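Local structure of MTH0777 (Methanothermobacter thermautotrophicus, 1KJN) at residues Gly7-Gln21 against Leu74-Asn88. The protein is of unknown function, a small two-subunit protein of the DUF1890 family with a parallel-sheet alpha/beta fold. Numbering follows the deposited sequence.
Sequences GKALMVLGCPESPVQ and LAEGDYEFLAGFVPN
The Tyr79 ring is held between Leu10 and Lys8, which approach it from opposite faces. Leu10 CB stands 3.7 Å from the ring centroid and 9° off the normal, a CH-pi contact centred on that face. Lys8 bends at its third torsion (chi3 64°), bringing NZ back to the other face, 5.0 Å from the centroid, in an off-centre cation-pi contact. Replacing Tyr79 by alanine removes the ring and its weak hydroxyl bond to Thr40, and would probably leave Leu10 CB uncovered and the ammonium unpartnered.

Glu80 then grips both backbone polar atoms of Lys8: its OE1 accepts from Lys8 N at 2.8 Å, met nearly along the C-O axis, while Glu80 N donates to Lys8 O, also at 2.8 Å. Beyond this clasp, strands 8-12 and 81-86 run parallel, their axes 10° apart. Leu10 and Val12 each turn N and O to strand 81-86, bonding to Phe81, Ala83 and Phe85, whereas Ala9 and Met11 bond to strand 38-43. On the face of Ala9 and Met11, the selenium of selenomethionine Met11 meets the Phe85 ring edge, SE to CE1 4.0 Å, a Met-aromatic contact beneath helix 21-34.

Past the strands, Gln21 OE1 accepts from Gly14 N at 2.8 Å and its NE2 reaches Cys15 O, tying helix 21-34 to the backbone after strand 8-12. A water links Cys15 N, 2.9 Å away, to Asn88 OD1, which also caps Ala91 N. With strand order 3-2-1-4-5-6, this pairing of the first and fourth strands is the central switch point of a Rossmann-like fold.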
loop_
_atom_site.group_PDB
_atom_site.type_symbol
_atom_site.label_atom_id
_atom_site.label_comp_id
_atom_site.label_asym_id
_atom_site.label_seq_id
_atom_site.Cartn_x
_atom_site.Cartn_y
_atom_site.Cartn_z
ATOM N N GLY A 7 -9.673 -13.344 -20.763
ATOM C CA GLY A 7 -10.701 -12.429 -20.310
ATOM C C GLY A 7 -10.223 -11.211 -19.549
ATOM O O GLY A 7 -9.024 -10.956 -19.416
ATOM N N LYS A 8 -11.192 -10.460 -19.043
ATOM C CA LYS A 8 -10.928 -9.243 -18.306
ATOM C C LYS A 8 -11.587 -9.318 -16.947
ATOM O O LYS A 8 -12.641 -9.946 -16.773
ATOM C CB LYS A 8 -11.460 -8.035 -19.090
ATOM C CG LYS A 8 -10.754 -7.826 -20.440
ATOM C CD LYS A 8 -11.461 -6.813 -21.318
ATOM C CE LYS A 8 -11.464 -5.428 -20.696
ATOM N NZ LYS A 8 -12.433 -4.530 -21.402
ATOM N N ALA A 9 -10.928 -8.719 -15.970
ATOM C CA ALA A 9 -11.463 -8.700 -14.627
ATOM C C ALA A 9 -11.543 -7.269 -14.128
ATOM O O ALA A 9 -10.745 -6.413 -14.518
ATOM C CB ALA A 9 -10.615 -9.543 -13.706
ATOM N N LEU A 10 -12.585 -6.988 -13.356
ATOM C CA LEU A 10 -12.759 -5.655 -12.787
ATOM C C LEU A 10 -12.632 -5.793 -11.279
ATOM O O LEU A 10 -13.250 -6.675 -10.668
ATOM C CB LEU A 10 -14.122 -5.050 -13.143
ATOM C CG LEU A 10 -14.429 -3.663 -12.565
ATOM C CD1 LEU A 10 -13.460 -2.649 -13.154
ATOM C CD2 LEU A 10 -15.883 -3.270 -12.873
HETATM N N MSE A 11 -11.816 -4.918 -10.699
HETATM C CA MSE A 11 -11.559 -4.906 -9.268
HETATM C C MSE A 11 -12.062 -3.595 -8.680
HETATM O O MSE A 11 -11.600 -2.512 -9.063
HETATM C CB MSE A 11 -10.056 -5.076 -9.009
HETATM C CG MSE A 11 -9.700 -5.136 -7.527
HETATM SE SE MSE A 11 -7.843 -5.671 -7.203
HETATM C CE MSE A 11 -7.968 -7.477 -7.867
ATOM N N VAL A 12 -12.962 -3.701 -7.708
ATOM C CA VAL A 12 -13.575 -2.526 -7.074
ATOM C C VAL A 12 -13.016 -2.317 -5.678
ATOM O O VAL A 12 -12.991 -3.257 -4.878
ATOM C CB VAL A 12 -15.108 -2.701 -6.965
ATOM C CG1 VAL A 12 -15.758 -1.475 -6.330
ATOM C CG2 VAL A 12 -15.691 -2.975 -8.345
ATOM N N LEU A 13 -12.588 -1.086 -5.386
ATOM C CA LEU A 13 -12.024 -0.771 -4.076
ATOM C C LEU A 13 -12.870 0.214 -3.274
ATOM O O LEU A 13 -13.541 1.086 -3.835
ATOM C CB LEU A 13 -10.597 -0.214 -4.211
ATOM C CG LEU A 13 -9.627 -0.983 -5.111
ATOM C CD1 LEU A 13 -8.272 -0.275 -5.115
ATOM C CD2 LEU A 13 -9.472 -2.417 -4.640
ATOM N N GLY A 14 -12.798 0.075 -1.953
ATOM C CA GLY A 14 -13.535 0.945 -1.058
ATOM C C GLY A 14 -12.662 2.087 -0.567
ATOM O O GLY A 14 -11.496 2.198 -0.972
ATOM N N CYS A 15 -13.210 2.947 0.289
ATOM C CA CYS A 15 -12.431 4.067 0.802
ATOM C C CYS A 15 -11.197 3.475 1.497
ATOM O O CYS A 15 -11.279 2.461 2.193
ATOM C CB CYS A 15 -13.250 4.930 1.771
ATOM S SG CYS A 15 -13.236 4.382 3.499
ATOM N N PRO A 16 -10.021 4.036 1.210
ATOM C CA PRO A 16 -8.773 3.558 1.806
ATOM C C PRO A 16 -8.572 4.102 3.227
ATOM O O PRO A 16 -8.430 5.315 3.426
ATOM C CB PRO A 16 -7.723 4.104 0.843
ATOM C CG PRO A 16 -8.298 5.465 0.488
ATOM C CD PRO A 16 -9.789 5.190 0.315
ATOM N N GLU A 17 -8.642 3.211 4.209
ATOM C CA GLU A 17 -8.432 3.562 5.609
ATOM C C GLU A 17 -7.458 2.500 6.137
ATOM O O GLU A 17 -6.362 2.820 6.617
ATOM C CB GLU A 17 -9.740 3.512 6.416
ATOM C CG GLU A 17 -10.767 4.627 6.122
ATOM C CD GLU A 17 -12.094 4.452 6.893
ATOM O OE1 GLU A 17 -12.429 3.310 7.283
ATOM O OE2 GLU A 17 -12.813 5.457 7.103
ATOM N N SER A 18 -7.852 1.235 6.013
ATOM C CA SER A 18 -7.030 0.126 6.475
ATOM C C SER A 18 -5.834 -0.030 5.557
ATOM O O SER A 18 -5.977 -0.121 4.344
ATOM C CB SER A 18 -7.817 -1.190 6.474
ATOM O OG SER A 18 -9.115 -1.014 7.009
ATOM N N PRO A 19 -4.630 -0.037 6.133
ATOM C CA PRO A 19 -3.410 -0.188 5.346
ATOM C C PRO A 19 -3.297 -1.487 4.557
ATOM O O PRO A 19 -2.441 -1.583 3.668
ATOM C CB PRO A 19 -2.296 -0.030 6.381
ATOM C CG PRO A 19 -2.982 -0.307 7.704
ATOM C CD PRO A 19 -4.335 0.290 7.538
ATOM N N VAL A 20 -4.164 -2.469 4.826
ATOM C CA VAL A 20 -4.077 -3.715 4.059
ATOM C C VAL A 20 -4.748 -3.654 2.695
ATOM O O VAL A 20 -4.387 -4.439 1.808
ATOM C CB VAL A 20 -4.694 -4.954 4.779
ATOM C CG1 VAL A 20 -3.985 -5.239 6.097
ATOM C CG2 VAL A 20 -6.215 -4.790 4.946
ATOM N N GLN A 21 -5.647 -2.685 2.489
ATOM C CA GLN A 21 -6.397 -2.643 1.229
ATOM C C GLN A 21 -5.634 -2.480 -0.067
ATOM O O GLN A 21 -5.654 -3.378 -0.902
ATOM C CB GLN A 21 -7.557 -1.652 1.277
ATOM C CG GLN A 21 -8.555 -1.904 0.157
ATOM C CD GLN A 21 -9.749 -0.959 0.190
ATOM O OE1 GLN A 21 -10.778 -1.230 -0.427
ATOM N NE2 GLN A 21 -9.613 0.162 0.899
ATOM N N LEU A 74 -19.915 0.942 -18.059
ATOM C CA LEU A 74 -20.067 -0.499 -17.931
ATOM C C LEU A 74 -21.357 -1.117 -18.503
ATOM O O LEU A 74 -22.438 -0.537 -18.397
ATOM C CB LEU A 74 -19.922 -0.866 -16.454
ATOM C CG LEU A 74 -19.451 -2.264 -16.054
ATOM C CD1 LEU A 74 -17.983 -2.442 -16.454
ATOM C CD2 LEU A 74 -19.610 -2.445 -14.544
ATOM N N ALA A 75 -21.217 -2.289 -19.114
ATOM C CA ALA A 75 -22.341 -3.044 -19.645
ATOM C C ALA A 75 -22.034 -4.525 -19.448
ATOM O O ALA A 75 -20.860 -4.922 -19.378
ATOM C CB ALA A 75 -22.539 -2.752 -21.115
ATOM N N GLU A 76 -23.083 -5.343 -19.393
ATOM C CA GLU A 76 -22.925 -6.784 -19.212
ATOM C C GLU A 76 -22.010 -7.343 -20.303
ATOM O O GLU A 76 -22.070 -6.910 -21.456
ATOM C CB GLU A 76 -24.291 -7.498 -19.236
ATOM C CG GLU A 76 -24.192 -9.052 -19.164
ATOM C CD GLU A 76 -25.451 -9.748 -18.642
ATOM O OE1 GLU A 76 -26.319 -9.095 -18.024
ATOM O OE2 GLU A 76 -25.557 -10.983 -18.817
ATOM N N GLY A 77 -21.117 -8.246 -19.908
ATOM C CA GLY A 77 -20.195 -8.849 -20.851
ATOM C C GLY A 77 -18.829 -8.186 -20.945
ATOM O O GLY A 77 -17.921 -8.727 -21.581
ATOM N N ASP A 78 -18.662 -7.022 -20.327
ATOM C CA ASP A 78 -17.362 -6.339 -20.396
ATOM C C ASP A 78 -16.279 -7.001 -19.532
ATOM O O ASP A 78 -15.092 -6.688 -19.676
ATOM C CB ASP A 78 -17.482 -4.862 -20.000
ATOM C CG ASP A 78 -18.266 -4.024 -21.010
ATOM O OD1 ASP A 78 -18.519 -4.464 -22.150
ATOM O OD2 ASP A 78 -18.615 -2.889 -20.652
ATOM N N TYR A 79 -16.686 -7.883 -18.624
ATOM C CA TYR A 79 -15.740 -8.566 -17.740
ATOM C C TYR A 79 -16.206 -9.982 -17.412
ATOM O O TYR A 79 -17.394 -10.230 -17.265
ATOM C CB TYR A 79 -15.554 -7.774 -16.435
ATOM C CG TYR A 79 -14.921 -6.407 -16.622
ATOM C CD1 TYR A 79 -13.535 -6.260 -16.621
ATOM C CD2 TYR A 79 -15.700 -5.273 -16.828
ATOM C CE1 TYR A 79 -12.942 -5.035 -16.821
ATOM C CE2 TYR A 79 -15.106 -4.021 -17.033
ATOM C CZ TYR A 79 -13.724 -3.918 -17.028
ATOM O OH TYR A 79 -13.115 -2.707 -17.235
ATOM N N GLU A 80 -15.250 -10.896 -17.278
ATOM C CA GLU A 80 -15.518 -12.295 -16.969
ATOM C C GLU A 80 -15.401 -12.582 -15.464
ATOM O O GLU A 80 -15.786 -13.648 -14.991
ATOM C CB GLU A 80 -14.550 -13.193 -17.755
ATOM C CG GLU A 80 -14.825 -13.292 -19.264
ATOM C CD GLU A 80 -14.760 -11.952 -20.001
ATOM O OE1 GLU A 80 -13.685 -11.318 -20.006
ATOM O OE2 GLU A 80 -15.783 -11.530 -20.590
ATOM N N PHE A 81 -14.859 -11.627 -14.718
ATOM C CA PHE A 81 -14.696 -11.791 -13.277
ATOM C C PHE A 81 -14.800 -10.438 -12.576
ATOM O O PHE A 81 -14.307 -9.443 -13.077
ATOM C CB PHE A 81 -13.340 -12.439 -12.966
ATOM C CG PHE A 81 -13.148 -12.764 -11.506
ATOM C CD1 PHE A 81 -12.140 -12.140 -10.758
ATOM C CD2 PHE A 81 -13.979 -13.691 -10.872
ATOM C CE1 PHE A 81 -11.976 -12.432 -9.389
ATOM C CE2 PHE A 81 -13.825 -13.993 -9.502
ATOM C CZ PHE A 81 -12.821 -13.369 -8.762
ATOM N N LEU A 82 -15.418 -10.424 -11.399
ATOM C CA LEU A 82 -15.582 -9.202 -10.623
ATOM C C LEU A 82 -15.141 -9.420 -9.175
ATOM O O LEU A 82 -15.620 -10.324 -8.489
ATOM C CB LEU A 82 -17.055 -8.742 -10.659
ATOM C CG LEU A 82 -17.521 -7.586 -9.763
ATOM C CD1 LEU A 82 -16.724 -6.305 -10.048
ATOM C CD2 LEU A 82 -19.011 -7.363 -9.975
ATOM N N ALA A 83 -14.237 -8.569 -8.707
ATOM C CA ALA A 83 -13.751 -8.661 -7.340
ATOM C C ALA A 83 -13.932 -7.318 -6.655
ATOM O O ALA A 83 -13.584 -6.267 -7.206
ATOM C CB ALA A 83 -12.301 -9.089 -7.317
ATOM N N GLY A 84 -14.535 -7.358 -5.477
ATOM C CA GLY A 84 -14.778 -6.153 -4.710
ATOM C C GLY A 84 -14.337 -6.246 -3.254
ATOM O O GLY A 84 -14.691 -7.197 -2.548
ATOM N N PHE A 85 -13.516 -5.279 -2.836
ATOM C CA PHE A 85 -13.038 -5.183 -1.461
ATOM C C PHE A 85 -14.125 -4.452 -0.717
ATOM O O PHE A 85 -14.626 -3.424 -1.187
ATOM C CB PHE A 85 -11.708 -4.414 -1.393
ATOM C CG PHE A 85 -10.538 -5.242 -1.795
ATOM C CD1 PHE A 85 -10.239 -5.434 -3.139
ATOM C CD2 PHE A 85 -9.747 -5.857 -0.828
ATOM C CE1 PHE A 85 -9.167 -6.228 -3.517
ATOM C CE2 PHE A 85 -8.676 -6.654 -1.195
ATOM C CZ PHE A 85 -8.377 -6.845 -2.545
ATOM N N VAL A 86 -14.502 -4.981 0.439
ATOM C CA VAL A 86 -15.604 -4.402 1.199
ATOM C C VAL A 86 -15.303 -4.114 2.669
ATOM O O VAL A 86 -15.423 -4.990 3.525
ATOM C CB VAL A 86 -16.839 -5.335 1.101
ATOM C CG1 VAL A 86 -18.076 -4.631 1.625
ATOM C CG2 VAL A 86 -17.056 -5.781 -0.347
ATOM N N PRO A 87 -14.804 -2.909 2.959
ATOM C CA PRO A 87 -14.483 -2.489 4.333
ATOM C C PRO A 87 -15.717 -1.881 5.005
ATOM O O PRO A 87 -15.702 -1.604 6.209
ATOM C CB PRO A 87 -13.434 -1.381 4.140
ATOM C CG PRO A 87 -13.022 -1.467 2.709
ATOM C CD PRO A 87 -14.199 -2.003 1.967
ATOM N N ASN A 88 -16.777 -1.638 4.238
ATOM C CA ASN A 88 -17.964 -1.019 4.825
ATOM C C ASN A 88 -19.195 -1.016 3.920
ATOM O O ASN A 88 -19.123 -1.425 2.766
ATOM C CB ASN A 88 -17.631 0.427 5.223
ATOM C CG ASN A 88 -17.101 1.243 4.055
ATOM O OD1 ASN A 88 -17.424 0.975 2.896
ATOM N ND2 ASN A 88 -16.287 2.247 4.356
HETATM O O HOH W 1 -15.972 2.623 0.925
#